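Local coordinates for putative fructosamine-3-kinase (Thermobifida fusca YX, PDB 3F7W), which probably acts as a kinase of the fructosamine kinase family, a branch of the protein-kinase-like clan, its substrate not established, at residues L114-G126 against D134-A146. Sequence-based numbering, arbitrary orientation.
Sequences LAGAESFGATWDG and DNTPRSTWPEFYA
F120 presents one ring face to the start of helix 141-159, where W141 CA lies above the rim and W141 CB makes an off-centre CH-pi contact, 4.1 Å from the centroid of the F120 ring. At the edge of the same ring S139 C lies in its plane, and R138 O comes near that plane, 3.4 Å from F120 CD2. The indole of W141 is turned so that its own edge receives F120, the two planes 58° apart. F144 is engaged through F120's CB: that carbon stands over the middle of the F144 face, 3.7 Å from the ring centroid, while the two phenyl rings, though near parallel, are slid apart. With CG anti to the carbonyl carbon (chi1 -61°), F120 sets its ring against W141 while CB stays over F144. On the W124 indole, A122 CB covers the centre of one face.

Beside this aromatic cluster the backbones pair as a single antiparallel bridge. F120 N donates to R138 O at 3.0 Å, and R138 N returns a bond to F120 O. That carbonyl takes a second donor, S119 OG, from the opposite face of its plane.

Farther along, N135 O accepts from A122 N at 2.9 Å, in the carbonyl plane and nearly straight (167°). N135 ND2 gives one bond to W124 O, 3.1 Å away and within the amide plane, and another to a water that also accepts from W124 NE1. A hydrogen bond from R149 to OD1, together with these two, holds the buried amide in one rotation.

The contact illustrates how an apolar cluster and one buried asparagine share the work of joining two loops: packing seats the helix start, whereas the A122, W124 and water links of N135 tie together the two ends of the hairpin 126-133.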
loop_
_atom_site.group_PDB
_atom_site.type_symbol
_atom_site.label_atom_id
_atom_site.label_comp_id
_atom_site.label_asym_id
_atom_site.label_seq_id
_atom_site.Cartn_x
_atom_site.Cartn_y
_atom_site.Cartn_z
ATOM N N LEU A 114 -2.791 4.674 14.023
ATOM C CA LEU A 114 -3.607 4.771 15.241
ATOM C C LEU A 114 -4.898 5.582 15.093
ATOM O O LEU A 114 -5.708 5.632 16.022
ATOM C CB LEU A 114 -2.743 5.259 16.411
ATOM C CG LEU A 114 -2.057 4.121 17.209
ATOM C CD1 LEU A 114 -1.320 3.093 16.331
ATOM C CD2 LEU A 114 -1.099 4.707 18.203
ATOM N N ALA A 115 -5.102 6.212 13.947
ATOM C CA ALA A 115 -6.431 6.721 13.592
ATOM C C ALA A 115 -7.449 5.578 13.712
ATOM O O ALA A 115 -8.586 5.794 14.059
ATOM C CB ALA A 115 -6.404 7.310 12.187
ATOM N N GLY A 116 -7.005 4.347 13.449
ATOM C CA GLY A 116 -7.792 3.164 13.734
ATOM C C GLY A 116 -8.921 2.903 12.755
ATOM O O GLY A 116 -9.295 3.754 11.964
ATOM N N ALA A 117 -9.472 1.705 12.807
ATOM C CA ALA A 117 -10.519 1.311 11.889
ATOM C C ALA A 117 -11.564 0.500 12.632
ATOM O O ALA A 117 -11.276 -0.120 13.648
ATOM C CB ALA A 117 -9.928 0.519 10.748
ATOM N N GLU A 118 -12.779 0.517 12.104
ATOM C CA GLU A 118 -13.906 -0.152 12.719
ATOM C C GLU A 118 -13.731 -1.661 12.589
ATOM O O GLU A 118 -14.081 -2.414 13.483
ATOM C CB GLU A 118 -15.206 0.302 12.046
ATOM C CG GLU A 118 -15.240 1.818 11.723
ATOM C CD GLU A 118 -16.468 2.529 12.268
ATOM O OE1 GLU A 118 -16.852 2.261 13.430
ATOM O OE2 GLU A 118 -17.037 3.375 11.542
ATOM N N SER A 119 -13.145 -2.088 11.470
ATOM C CA SER A 119 -12.917 -3.498 11.203
ATOM C C SER A 119 -11.704 -3.647 10.294
ATOM O O SER A 119 -11.152 -2.657 9.804
ATOM C CB SER A 119 -14.159 -4.080 10.512
ATOM O OG SER A 119 -14.228 -3.622 9.165
ATOM N N PHE A 120 -11.272 -4.887 10.112
ATOM C CA PHE A 120 -10.347 -5.236 9.052
ATOM C C PHE A 120 -11.089 -5.108 7.720
ATOM O O PHE A 120 -12.279 -5.335 7.668
ATOM C CB PHE A 120 -9.800 -6.626 9.270
ATOM C CG PHE A 120 -9.047 -6.758 10.557
ATOM C CD1 PHE A 120 -7.741 -6.294 10.649
ATOM C CD2 PHE A 120 -9.670 -7.274 11.694
ATOM C CE1 PHE A 120 -7.045 -6.368 11.847
ATOM C CE2 PHE A 120 -8.974 -7.368 12.901
ATOM C CZ PHE A 120 -7.663 -6.913 12.980
ATOM N N GLY A 121 -10.391 -4.683 6.666
ATOM C CA GLY A 121 -10.991 -4.472 5.374
ATOM C C GLY A 121 -11.409 -3.027 5.177
ATOM O O GLY A 121 -10.843 -2.125 5.769
ATOM N N ALA A 122 -12.434 -2.814 4.362
ATOM C CA ALA A 122 -12.882 -1.464 4.006
ATOM C C ALA A 122 -14.285 -1.506 3.410
ATOM O O ALA A 122 -14.792 -2.583 3.112
ATOM C CB ALA A 122 -11.909 -0.769 3.048
ATOM N N THR A 123 -14.914 -0.340 3.287
ATOM C CA THR A 123 -16.276 -0.251 2.768
ATOM C C THR A 123 -16.289 -0.211 1.238
ATOM O O THR A 123 -17.335 -0.318 0.639
ATOM C CB THR A 123 -17.038 0.987 3.347
ATOM O OG1 THR A 123 -16.295 2.174 3.085
ATOM C CG2 THR A 123 -17.255 0.845 4.852
ATOM N N TRP A 124 -15.130 -0.058 0.605
ATOM C CA TRP A 124 -15.020 -0.038 -0.854
ATOM C C TRP A 124 -14.273 -1.286 -1.346
ATOM O O TRP A 124 -13.454 -1.865 -0.626
ATOM C CB TRP A 124 -14.311 1.250 -1.327
ATOM C CG TRP A 124 -12.929 1.358 -0.807
ATOM C CD1 TRP A 124 -11.820 0.753 -1.315
ATOM C CD2 TRP A 124 -12.507 2.070 0.362
ATOM N NE1 TRP A 124 -10.735 1.023 -0.529
ATOM C CE2 TRP A 124 -11.128 1.826 0.516
ATOM C CE3 TRP A 124 -13.170 2.842 1.327
ATOM C CZ2 TRP A 124 -10.396 2.360 1.561
ATOM C CZ3 TRP A 124 -12.431 3.393 2.365
ATOM C CH2 TRP A 124 -11.053 3.149 2.470
ATOM N N ASP A 125 -14.511 -1.681 -2.588
ATOM C CA ASP A 125 -13.831 -2.842 -3.168
ATOM C C ASP A 125 -12.361 -2.531 -3.376
ATOM O O ASP A 125 -12.009 -1.440 -3.831
ATOM C CB ASP A 125 -14.445 -3.216 -4.510
ATOM C CG ASP A 125 -15.890 -3.769 -4.389
ATOM O OD1 ASP A 125 -16.321 -4.211 -3.305
ATOM O OD2 ASP A 125 -16.569 -3.782 -5.420
ATOM N N GLY A 126 -11.493 -3.470 -3.025
ATOM C CA GLY A 126 -10.072 -3.205 -3.072
ATOM C C GLY A 126 -9.313 -3.712 -4.270
ATOM O O GLY A 126 -9.776 -4.601 -5.005
ATOM N N ASP A 134 -9.741 -8.339 -1.574
ATOM C CA ASP A 134 -11.036 -8.516 -0.883
ATOM C C ASP A 134 -11.061 -7.748 0.422
ATOM O O ASP A 134 -10.331 -8.069 1.381
ATOM C CB ASP A 134 -11.304 -10.006 -0.625
ATOM C CG ASP A 134 -12.700 -10.265 -0.051
ATOM O OD1 ASP A 134 -13.498 -9.311 0.080
ATOM O OD2 ASP A 134 -12.987 -11.427 0.254
ATOM N N ASN A 135 -11.860 -6.684 0.413
ATOM C CA ASN A 135 -11.977 -5.771 1.523
ATOM C C ASN A 135 -13.176 -6.053 2.415
ATOM O O ASN A 135 -13.455 -5.269 3.323
ATOM C CB ASN A 135 -12.010 -4.321 1.017
ATOM C CG ASN A 135 -10.621 -3.754 0.806
ATOM O OD1 ASN A 135 -9.627 -4.285 1.314
ATOM N ND2 ASN A 135 -10.546 -2.654 0.093
ATOM N N THR A 136 -13.854 -7.181 2.195
ATOM C CA THR A 136 -15.001 -7.583 3.038
ATOM C C THR A 136 -14.648 -7.379 4.498
ATOM O O THR A 136 -13.660 -7.934 4.977
ATOM C CB THR A 136 -15.419 -9.044 2.812
ATOM O OG1 THR A 136 -15.732 -9.225 1.440
ATOM C CG2 THR A 136 -16.665 -9.412 3.653
ATOM N N PRO A 137 -15.425 -6.540 5.202
ATOM C CA PRO A 137 -15.117 -6.303 6.611
ATOM C C PRO A 137 -15.135 -7.561 7.448
ATOM O O PRO A 137 -16.029 -8.399 7.271
ATOM C CB PRO A 137 -16.212 -5.320 7.045
ATOM C CG PRO A 137 -16.626 -4.632 5.801
ATOM C CD PRO A 137 -16.516 -5.669 4.723
ATOM N N ARG A 138 -14.163 -7.678 8.342
ATOM C CA ARG A 138 -14.008 -8.821 9.235
ATOM C C ARG A 138 -13.568 -8.322 10.603
ATOM O O ARG A 138 -12.928 -7.279 10.722
ATOM C CB ARG A 138 -12.963 -9.815 8.702
ATOM C CG ARG A 138 -13.163 -10.282 7.287
ATOM C CD ARG A 138 -14.433 -11.105 7.135
ATOM N NE ARG A 138 -14.385 -12.347 7.891
ATOM C CZ ARG A 138 -13.879 -13.496 7.442
ATOM N NH1 ARG A 138 -13.326 -13.583 6.244
ATOM N NH2 ARG A 138 -13.904 -14.560 8.210
ATOM N N SER A 139 -13.895 -9.080 11.638
ATOM C CA SER A 139 -13.673 -8.618 12.992
ATOM C C SER A 139 -12.367 -9.137 13.608
ATOM O O SER A 139 -11.912 -8.600 14.604
ATOM C CB SER A 139 -14.869 -9.037 13.864
ATOM O OG SER A 139 -15.039 -10.447 13.811
ATOM N N THR A 140 -11.793 -10.200 13.048
ATOM C CA THR A 140 -10.606 -10.845 13.613
ATOM C C THR A 140 -9.521 -10.994 12.540
ATOM O O THR A 140 -9.814 -11.292 11.381
ATOM C CB THR A 140 -10.963 -12.224 14.215
ATOM O OG1 THR A 140 -11.536 -13.065 13.208
ATOM C CG2 THR A 140 -11.959 -12.066 15.359
ATOM N N TRP A 141 -8.265 -10.779 12.924
ATOM C CA TRP A 141 -7.192 -10.748 11.941
ATOM C C TRP A 141 -6.834 -12.103 11.288
ATOM O O TRP A 141 -6.677 -12.162 10.063
ATOM C CB TRP A 141 -5.946 -10.041 12.506
ATOM C CG TRP A 141 -4.876 -9.903 11.473
ATOM C CD1 TRP A 141 -4.818 -8.998 10.486
ATOM C CD2 TRP A 141 -3.745 -10.754 11.315
ATOM N NE1 TRP A 141 -3.708 -9.214 9.698
ATOM C CE2 TRP A 141 -3.025 -10.285 10.196
ATOM C CE3 TRP A 141 -3.266 -11.861 12.015
ATOM C CZ2 TRP A 141 -1.864 -10.886 9.756
ATOM C CZ3 TRP A 141 -2.106 -12.468 11.570
ATOM C CH2 TRP A 141 -1.409 -11.962 10.448
ATOM N N PRO A 142 -6.675 -13.183 12.081
ATOM C CA PRO A 142 -6.233 -14.427 11.433
ATOM C C PRO A 142 -7.144 -14.878 10.298
ATOM O O PRO A 142 -6.656 -15.265 9.238
ATOM C CB PRO A 142 -6.235 -15.460 12.592
ATOM C CG PRO A 142 -6.060 -14.629 13.819
ATOM C CD PRO A 142 -6.840 -13.364 13.535
ATOM N N GLU A 143 -8.454 -14.800 10.509
ATOM C CA GLU A 143 -9.412 -15.160 9.460
ATOM C C GLU A 143 -9.344 -14.218 8.249
ATOM O O GLU A 143 -9.380 -14.645 7.102
ATOM C CB GLU A 143 -10.829 -15.150 10.038
ATOM C CG GLU A 143 -11.129 -16.286 11.021
ATOM C CD GLU A 143 -10.415 -16.189 12.382
ATOM O OE1 GLU A 143 -10.007 -15.084 12.841
ATOM O OE2 GLU A 143 -10.280 -17.260 13.011
ATOM N N PHE A 144 -9.320 -12.927 8.522
ATOM C CA PHE A 144 -9.153 -11.942 7.484
ATOM C C PHE A 144 -7.883 -12.198 6.652
ATOM O O PHE A 144 -7.917 -12.204 5.418
ATOM C CB PHE A 144 -9.109 -10.556 8.139
ATOM C CG PHE A 144 -8.676 -9.467 7.227
ATOM C CD1 PHE A 144 -9.523 -8.993 6.238
ATOM C CD2 PHE A 144 -7.414 -8.897 7.367
ATOM C CE1 PHE A 144 -9.108 -7.985 5.390
ATOM C CE2 PHE A 144 -7.008 -7.874 6.524
ATOM C CZ PHE A 144 -7.856 -7.427 5.541
ATOM N N TYR A 145 -6.757 -12.423 7.328
ATOM C CA TYR A 145 -5.490 -12.557 6.629
ATOM C C TYR A 145 -5.478 -13.829 5.774
ATOM O O TYR A 145 -5.193 -13.777 4.582
ATOM C CB TYR A 145 -4.356 -12.587 7.636
ATOM C CG TYR A 145 -2.979 -12.420 7.037
ATOM C CD1 TYR A 145 -2.649 -11.275 6.329
ATOM C CD2 TYR A 145 -1.992 -13.386 7.216
ATOM C CE1 TYR A 145 -1.356 -11.094 5.804
ATOM C CE2 TYR A 145 -0.708 -13.212 6.703
ATOM C CZ TYR A 145 -0.396 -12.064 5.986
ATOM O OH TYR A 145 0.865 -11.877 5.458
ATOM N N ALA A 146 -5.840 -14.959 6.383
ATOM C CA ALA A 146 -5.872 -16.241 5.677
ATOM C C ALA A 146 -6.792 -16.176 4.456
ATOM O O ALA A 146 -6.363 -16.451 3.335
ATOM C CB ALA A 146 -6.272 -17.378 6.613
HETATM O O HOH W 1 -8.364 -0.673 -0.677
HETATM O O HOH W 2 -13.273 -5.878 -2.010
#